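Local structure of cyanuric acid amidohydrolase (4NQ3) at residues A[147-153]-A[221-225]; A[108-114]-A[234-240]; A[131-136]-A[194-198]. The protein catalyses the hydrolytic opening of the s-triazine ring of cyanuric acid, yielding carboxybiuret, which spontaneously loses carbon dioxide to give biuret. All coordinates share one frame; numbering follows the deposited sequence.

Contact 1 of 3, residues A[147-153]-A[221-225]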
# COMPACT_ATOMS: atom_id res chain seq x y z
N PRO A 147 -5.99 -11.11 41.27
CA PRO A 147 -5.91 -10.45 39.97
C PRO A 147 -5.12 -9.13 40.00
O PRO A 147 -4.54 -8.76 38.99
CB PRO A 147 -7.38 -10.22 39.60
CG PRO A 147 -8.12 -11.26 40.35
CD PRO A 147 -7.38 -11.40 41.66
N GLU A 148 -5.05 -8.44 41.13
CA GLU A 148 -4.29 -7.19 41.13
C GLU A 148 -2.81 -7.46 40.95
O GLU A 148 -2.03 -6.55 40.67
CB GLU A 148 -4.55 -6.37 42.41
CG GLU A 148 -5.96 -5.78 42.49
CD GLU A 148 -6.25 -4.77 41.36
OE1 GLU A 148 -6.95 -5.14 40.37
OE2 GLU A 148 -5.79 -3.61 41.46
N ASP A 149 -2.42 -8.73 41.03
CA ASP A 149 -1.02 -9.07 40.84
C ASP A 149 -0.74 -9.45 39.39
O ASP A 149 0.38 -9.78 39.05
CB ASP A 149 -0.61 -10.21 41.77
CG ASP A 149 -0.49 -9.77 43.21
OD1 ASP A 149 -0.06 -8.61 43.44
OD2 ASP A 149 -0.83 -10.56 44.11
N VAL A 150 -1.76 -9.39 38.55
CA VAL A 150 -1.58 -9.59 37.12
C VAL A 150 -1.32 -8.25 36.46
O VAL A 150 -2.05 -7.30 36.67
CB VAL A 150 -2.81 -10.26 36.47
CG1 VAL A 150 -2.74 -10.19 34.97
CG2 VAL A 150 -2.94 -11.71 36.94
N HIS A 151 -0.30 -8.18 35.62
CA HIS A 151 0.09 -6.90 35.03
C HIS A 151 -0.09 -6.82 33.52
O HIS A 151 -0.17 -5.74 32.97
CB HIS A 151 1.53 -6.57 35.39
CG HIS A 151 1.66 -6.08 36.79
ND1 HIS A 151 1.57 -4.74 37.11
CD2 HIS A 151 1.81 -6.74 37.96
CE1 HIS A 151 1.68 -4.60 38.42
NE2 HIS A 151 1.82 -5.80 38.96
N PHE A 152 -0.18 -7.97 32.87
CA PHE A 152 -0.26 -7.99 31.44
C PHE A 152 -0.69 -9.36 30.96
O PHE A 152 -0.12 -10.35 31.36
CB PHE A 152 1.10 -7.64 30.88
CG PHE A 152 1.09 -7.31 29.43
CD1 PHE A 152 0.71 -6.05 29.01
CD2 PHE A 152 1.51 -8.25 28.49
CE1 PHE A 152 0.72 -5.72 27.68
CE2 PHE A 152 1.52 -7.93 27.14
CZ PHE A 152 1.13 -6.65 26.73
N VAL A 153 -1.75 -9.42 30.16
CA VAL A 153 -2.16 -10.70 29.59
C VAL A 153 -2.11 -10.62 28.07
O VAL A 153 -2.91 -9.92 27.44
CB VAL A 153 -3.55 -11.10 30.06
CG1 VAL A 153 -3.92 -12.46 29.48
CG2 VAL A 153 -3.54 -11.14 31.56
N ALA A 221 -7.58 -3.05 31.58
CA ALA A 221 -6.32 -2.32 31.63
C ALA A 221 -5.13 -3.26 31.42
O ALA A 221 -3.97 -2.83 31.46
CB ALA A 221 -6.19 -1.59 32.97
N ARG A 222 -5.40 -4.54 31.20
CA ARG A 222 -4.29 -5.46 31.13
C ARG A 222 -4.28 -6.34 29.89
O ARG A 222 -3.26 -6.98 29.58
CB ARG A 222 -4.28 -6.30 32.40
CG ARG A 222 -3.54 -5.53 33.48
CD ARG A 222 -3.93 -5.90 34.87
NE ARG A 222 -5.30 -5.53 35.17
CZ ARG A 222 -5.94 -5.98 36.23
NH1 ARG A 222 -5.32 -6.78 37.07
NH2 ARG A 222 -7.20 -5.64 36.45
N ALA A 223 -5.38 -6.31 29.15
CA ALA A 223 -5.51 -7.11 27.94
C ALA A 223 -4.57 -6.62 26.84
O ALA A 223 -4.48 -5.42 26.58
CB ALA A 223 -6.96 -7.11 27.45
N SER A 224 -3.88 -7.56 26.20
CA SER A 224 -3.17 -7.25 24.97
C SER A 224 -3.39 -8.36 23.94
O SER A 224 -2.86 -9.44 24.07
CB SER A 224 -1.69 -7.05 25.25
OG SER A 224 -0.99 -6.93 24.03
N CYS A 225 -4.19 -8.08 22.92
CA CYS A 225 -4.56 -9.12 21.97
C CYS A 225 -4.03 -8.89 20.57
O CYS A 225 -4.04 -7.77 20.06
CB CYS A 225 -6.07 -9.23 21.94
SG CYS A 225 -6.64 -9.50 23.61
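The guanidinium of Arg222 meets segment 147-153 along its edge, where the backbone oxygens of Pro147 and Val150 lie near its plane. Glu148 stands obliquely to the same group. The ring of Phe152 is approached obliquely, by CB of Ser224, which lies 3.2 Å from CZ of Phe152, and by the carbonyl oxygen of Arg222. They belong to the parallel pairing of strands 150-157 and 223-227, at one edge of the mixed four-stranded sheet of repeat unit B in this cyclic amide hydrolase.

Arginine suits position 222 because its long chain reaches along the backbone of His151 and Val150 to the 3-10 turn at 147-149. The bend at the third torsion of Arg222 (-67°) brings its NH1 to Val150 O in a weak but nearly straight hydrogen bond (3.3 Å). Glu148 OE1 makes a long salt bridge to NH2 of Arg222 at 4.0 Å, through a poorly ordered side chain. The firmer partner of NH2 is the carboxylate of Glu201.

Phe152 starts away from the partner strand, but with CG anti to the backbone N (chi1 -166°) its ring swings back beside Ser224, whose OG is held by Gln154. His151 and Phe152 both face Leu239, a classic beta bulge. Beta-branched Val153 fits a buried strand, and the small side chain of Ala223 packs against Ile195 of helix 180-199. The second strand leads on to the nucleophile Ser226. Val153 brackets Ala223 in the parallel manner: Ser224 N donates to Val153 O (2.8 Å), and Val153 N donates almost straight to Arg222 O at 2.9 Å, standing 36° above that carbonyl plane.

Contact 2 of 3, residues A[108-114]-A[234-240]. With SO4 (sulfate ion), chain F; SO4 (sulfate ion), chain D.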
# COMPACT_ATOMS: atom_id res chain seq x y z
N ALA A 108 6.45 -13.06 37.46
CA ALA A 108 5.92 -14.41 37.31
C ALA A 108 5.30 -14.55 35.93
O ALA A 108 4.76 -13.58 35.39
CB ALA A 108 4.89 -14.72 38.38
N ILE A 109 5.34 -15.76 35.38
CA ILE A 109 4.89 -16.07 34.03
C ILE A 109 4.02 -17.30 34.00
O ILE A 109 4.37 -18.33 34.58
CB ILE A 109 6.06 -16.35 33.12
CG1 ILE A 109 7.06 -15.21 33.16
CG2 ILE A 109 5.58 -16.62 31.69
CD1 ILE A 109 8.40 -15.66 32.71
N GLY A 110 2.87 -17.21 33.35
CA GLY A 110 2.01 -18.38 33.19
C GLY A 110 1.53 -18.50 31.76
O GLY A 110 1.35 -17.48 31.08
N ARG A 111 1.35 -19.72 31.28
CA ARG A 111 0.89 -19.87 29.91
C ARG A 111 -0.31 -20.78 29.90
O ARG A 111 -0.51 -21.51 30.86
CB ARG A 111 1.98 -20.45 29.01
CG ARG A 111 2.58 -21.63 29.62
CD ARG A 111 3.26 -22.53 28.65
NE ARG A 111 3.87 -23.61 29.42
CZ ARG A 111 4.82 -24.41 28.96
NH1 ARG A 111 5.29 -24.23 27.72
NH2 ARG A 111 5.33 -25.37 29.74
N ALA A 112 -1.05 -20.78 28.80
CA ALA A 112 -2.18 -21.67 28.59
C ALA A 112 -2.56 -21.64 27.11
O ALA A 112 -2.25 -20.68 26.42
CB ALA A 112 -3.36 -21.27 29.45
N HIS A 113 -3.24 -22.70 26.65
CA HIS A 113 -3.64 -22.88 25.25
C HIS A 113 -5.13 -23.08 25.22
O HIS A 113 -5.77 -23.23 26.28
CB HIS A 113 -2.93 -24.09 24.64
CG HIS A 113 -1.45 -24.01 24.77
ND1 HIS A 113 -0.61 -23.76 23.70
CD2 HIS A 113 -0.66 -24.10 25.87
CE1 HIS A 113 0.64 -23.72 24.14
NE2 HIS A 113 0.64 -23.92 25.45
N THR A 114 -5.71 -23.12 24.04
CA THR A 114 -7.11 -23.46 23.96
C THR A 114 -7.37 -24.36 22.76
O THR A 114 -6.54 -24.49 21.86
CB THR A 114 -8.02 -22.22 23.84
OG1 THR A 114 -8.01 -21.75 22.48
CG2 THR A 114 -7.61 -21.14 24.80
N HIS A 234 -6.14 -20.24 20.52
CA HIS A 234 -5.53 -19.12 21.23
C HIS A 234 -4.25 -19.51 21.98
O HIS A 234 -4.12 -20.65 22.43
CB HIS A 234 -6.50 -18.50 22.25
CG HIS A 234 -7.83 -18.12 21.69
ND1 HIS A 234 -8.85 -19.03 21.50
CD2 HIS A 234 -8.32 -16.93 21.28
CE1 HIS A 234 -9.90 -18.41 20.99
NE2 HIS A 234 -9.61 -17.13 20.85
N GLU A 235 -3.31 -18.57 22.10
CA GLU A 235 -2.19 -18.72 23.04
C GLU A 235 -2.34 -17.66 24.11
O GLU A 235 -2.56 -16.49 23.80
CB GLU A 235 -0.85 -18.57 22.35
CG GLU A 235 -0.78 -19.37 21.06
CD GLU A 235 -0.09 -20.71 21.24
OE1 GLU A 235 1.04 -20.87 20.72
OE2 GLU A 235 -0.70 -21.62 21.88
N ILE A 236 -2.25 -18.05 25.37
CA ILE A 236 -2.37 -17.11 26.46
C ILE A 236 -1.08 -17.06 27.29
O ILE A 236 -0.52 -18.11 27.67
CB ILE A 236 -3.54 -17.46 27.38
CG1 ILE A 236 -4.86 -17.15 26.68
CG2 ILE A 236 -3.46 -16.68 28.67
CD1 ILE A 236 -5.26 -18.18 25.68
N VAL A 237 -0.60 -15.85 27.57
CA VAL A 237 0.55 -15.69 28.45
C VAL A 237 0.23 -14.62 29.47
O VAL A 237 -0.02 -13.48 29.09
CB VAL A 237 1.80 -15.28 27.66
CG1 VAL A 237 2.95 -15.11 28.60
CG2 VAL A 237 2.12 -16.34 26.65
N VAL A 238 0.23 -14.99 30.75
CA VAL A 238 -0.03 -14.05 31.85
C VAL A 238 1.27 -13.62 32.52
O VAL A 238 2.05 -14.45 32.96
CB VAL A 238 -0.95 -14.69 32.91
CG1 VAL A 238 -1.02 -13.84 34.15
CG2 VAL A 238 -2.32 -14.95 32.37
N LEU A 239 1.49 -12.31 32.63
CA LEU A 239 2.66 -11.77 33.32
C LEU A 239 2.23 -11.00 34.56
O LEU A 239 1.31 -10.17 34.51
CB LEU A 239 3.45 -10.83 32.40
CG LEU A 239 3.84 -11.41 31.05
CD1 LEU A 239 4.44 -10.31 30.21
CD2 LEU A 239 4.82 -12.53 31.26
N GLY A 240 2.90 -11.25 35.68
CA GLY A 240 2.50 -10.60 36.90
C GLY A 240 3.60 -10.62 37.92
O GLY A 240 4.72 -11.06 37.63
S SO4 F . -3.52 -25.50 29.06
O1 SO4 F . -4.34 -25.37 30.27
O2 SO4 F . -3.63 -26.84 28.49
O3 SO4 F . -4.01 -24.55 28.06
O4 SO4 F . -2.12 -25.23 29.40
S SO4 D . 3.61 -25.36 33.00
O1 SO4 D . 2.91 -26.65 32.97
O2 SO4 D . 3.44 -24.68 34.29
O3 SO4 D . 5.03 -25.59 32.74
O4 SO4 D . 3.01 -24.52 31.96
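Six backbone hydrogen bonds zip segment 108-114 to segment 234-240, two at each of the pairs Ala108-Gly240, Gly110-Val238 and Ala112-Ile236. CA-H...O contacts accompany the pairs Ile109-Leu239 and Arg111-Val237, as from Arg111 CA to Ile236 O (3.2 Å).

Apolar contacts are modest: Ile109 and Leu239 lie side by side, Ile109 CG1 to Leu239 CD2 4.0 Å, and small Ala112 sits beside branched Ile236. Gly110 sets no side chain beside beta-branched Val238.

Polar side chains gather at the 114/234 end. His234 ND1 donates in its ring plane to Thr114 OG1 at 3.0 Å. Glu235, bent at its second torsion and close to the active-site Lys156, accepts a weak bond from His113 ND1 on OE2, while Leu76 N holds OE1 and Glu73 O takes His113 NE2.

The charged tip of Arg111, carried away from strand 235-242 on an extended chain, offers its edge to the sulfate of chain D, probably a crystallisation ion: Arg111 NE donates to O4 (2.8 Å) and NH2 to O3 (3.0 Å). A leucine in its place would probably deprive this anion of both donors.

The ladder is the antiparallel pairing of first and last strands in the 1-4-2-3 sheet of repeat unit B.

Contact 3 of 3, residues A[131-136]-A[194-198]; sequences VAQAVR and GIALA
Ala132 and Gly194 bring the two helices together, their CA atoms 4.3 Å apart. Gly194 has no side chain, and a CB there would fall only 3.1 Å from CB of Val131, consistent with glycine at this place. CB of Ala132 lies 3.4 Å from Gly194 O, with a CA-H...O contact from the same alanine beside it. One turn on, the methyl of Ala198 fits among Ala132 O, at 3.5 Å, and CB and CG1 of Val135. Glycine and alanine four residues apart make this a GxxxA pattern, a small-residue groove that allows helix axes to approach closely, here to 7.7 Å with a crossing angle of -51°. Helices 125-141 and 180-199 form a layer against the sheet of repeat unit B, and the sheet-side part of the contact is filled by branched side chains. Val135 places CG1 anti to its backbone nitrogen (chi1 177°), against Ala198, leaving CG2 to meet CG1 of Ile195 at 3.9 Å, the two side chains crossing at about a right angle. Both residues also reach Val153 of the sheet. Leu197, buried as well, lays CD2 by Ala132 CB at 4.2 Å. The solvent side is looser. There the exposed Arg136 runs an extended chain toward Leu197, its CG near Ala198 CB and its NH2 4.0 Å from Leu197 CG, and no hydrogen bond joins the two segments.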
# COMPACT_ATOMS: atom_id res chain seq x y z
N VAL A 131 -11.47 -17.80 26.09
CA VAL A 131 -10.26 -17.10 26.49
C VAL A 131 -10.27 -16.89 28.00
O VAL A 131 -9.25 -17.12 28.67
CB VAL A 131 -10.15 -15.75 25.75
CG1 VAL A 131 -9.07 -14.89 26.35
CG2 VAL A 131 -9.89 -15.99 24.26
N ALA A 132 -11.43 -16.53 28.55
CA ALA A 132 -11.56 -16.32 29.99
C ALA A 132 -11.11 -17.54 30.77
O ALA A 132 -10.37 -17.41 31.75
CB ALA A 132 -12.97 -15.97 30.33
N GLN A 133 -11.56 -18.71 30.34
CA GLN A 133 -11.20 -19.97 30.98
C GLN A 133 -9.69 -20.17 30.88
O GLN A 133 -9.05 -20.52 31.87
CB GLN A 133 -11.95 -21.15 30.35
CG GLN A 133 -13.30 -21.46 31.05
CD GLN A 133 -14.32 -22.20 30.14
OE1 GLN A 133 -14.01 -22.62 29.02
NE2 GLN A 133 -15.56 -22.32 30.63
N ALA A 134 -9.13 -19.98 29.69
CA ALA A 134 -7.69 -20.11 29.50
C ALA A 134 -6.87 -19.14 30.38
O ALA A 134 -5.86 -19.53 30.99
CB ALA A 134 -7.33 -19.90 28.06
N VAL A 135 -7.33 -17.89 30.47
CA VAL A 135 -6.61 -16.91 31.28
C VAL A 135 -6.61 -17.31 32.75
O VAL A 135 -5.63 -17.07 33.46
CB VAL A 135 -7.20 -15.52 31.16
CG1 VAL A 135 -6.47 -14.59 32.08
CG2 VAL A 135 -7.08 -15.04 29.75
N ARG A 136 -7.70 -17.94 33.21
CA ARG A 136 -7.73 -18.41 34.59
C ARG A 136 -6.67 -19.51 34.77
O ARG A 136 -5.88 -19.47 35.73
CB ARG A 136 -9.13 -18.89 34.98
CG ARG A 136 -10.12 -17.75 35.26
CD ARG A 136 -11.54 -18.31 35.43
NE ARG A 136 -12.60 -17.29 35.34
CZ ARG A 136 -13.63 -17.35 34.48
NH1 ARG A 136 -13.75 -18.38 33.64
NH2 ARG A 136 -14.55 -16.39 34.47
N GLY A 194 -12.74 -11.37 27.37
CA GLY A 194 -12.46 -12.62 28.05
C GLY A 194 -11.41 -12.41 29.13
O GLY A 194 -11.59 -12.88 30.26
N ILE A 195 -10.34 -11.68 28.80
CA ILE A 195 -9.35 -11.33 29.81
C ILE A 195 -10.00 -10.49 30.91
O ILE A 195 -9.77 -10.72 32.11
CB ILE A 195 -8.18 -10.55 29.19
CG1 ILE A 195 -7.36 -11.47 28.29
CG2 ILE A 195 -7.26 -9.98 30.27
CD1 ILE A 195 -6.41 -10.73 27.39
N ALA A 196 -10.83 -9.54 30.50
CA ALA A 196 -11.47 -8.66 31.47
C ALA A 196 -12.33 -9.52 32.40
O ALA A 196 -12.26 -9.41 33.63
CB ALA A 196 -12.31 -7.58 30.76
N LEU A 197 -13.11 -10.41 31.79
CA LEU A 197 -14.00 -11.26 32.53
C LEU A 197 -13.21 -12.09 33.53
O LEU A 197 -13.65 -12.32 34.65
CB LEU A 197 -14.79 -12.16 31.59
CG LEU A 197 -15.68 -13.16 32.31
CD1 LEU A 197 -16.57 -12.42 33.26
CD2 LEU A 197 -16.49 -13.95 31.30
N ALA A 198 -12.04 -12.56 33.12
CA ALA A 198 -11.25 -13.44 33.96
C ALA A 198 -10.58 -12.69 35.11
O ALA A 198 -10.29 -13.29 36.15
CB ALA A 198 -10.21 -14.17 33.12

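Overall arrangement
From the N terminus, strand 106-113 comes first and is paired with strand 235-242 when the chain returns, so contact 2 closes the widest loop and holds the other two inside. Helix 125-141 follows, then strand 150-157. Helix 180-199 comes back to the first helix in contact 3, and strand 223-227 then joins 150-157 in contact 1. Contacts 1 and 3 therefore cross, their segments alternating along the chain. Strands 235-242 and 150-157 are neighbours, so contacts 1 and 2 are ladders of one sheet, bonded through Leu239. Contact 3 lies over that sheet, with Ile195 touching Ala223 and Ala134 touching Ile236.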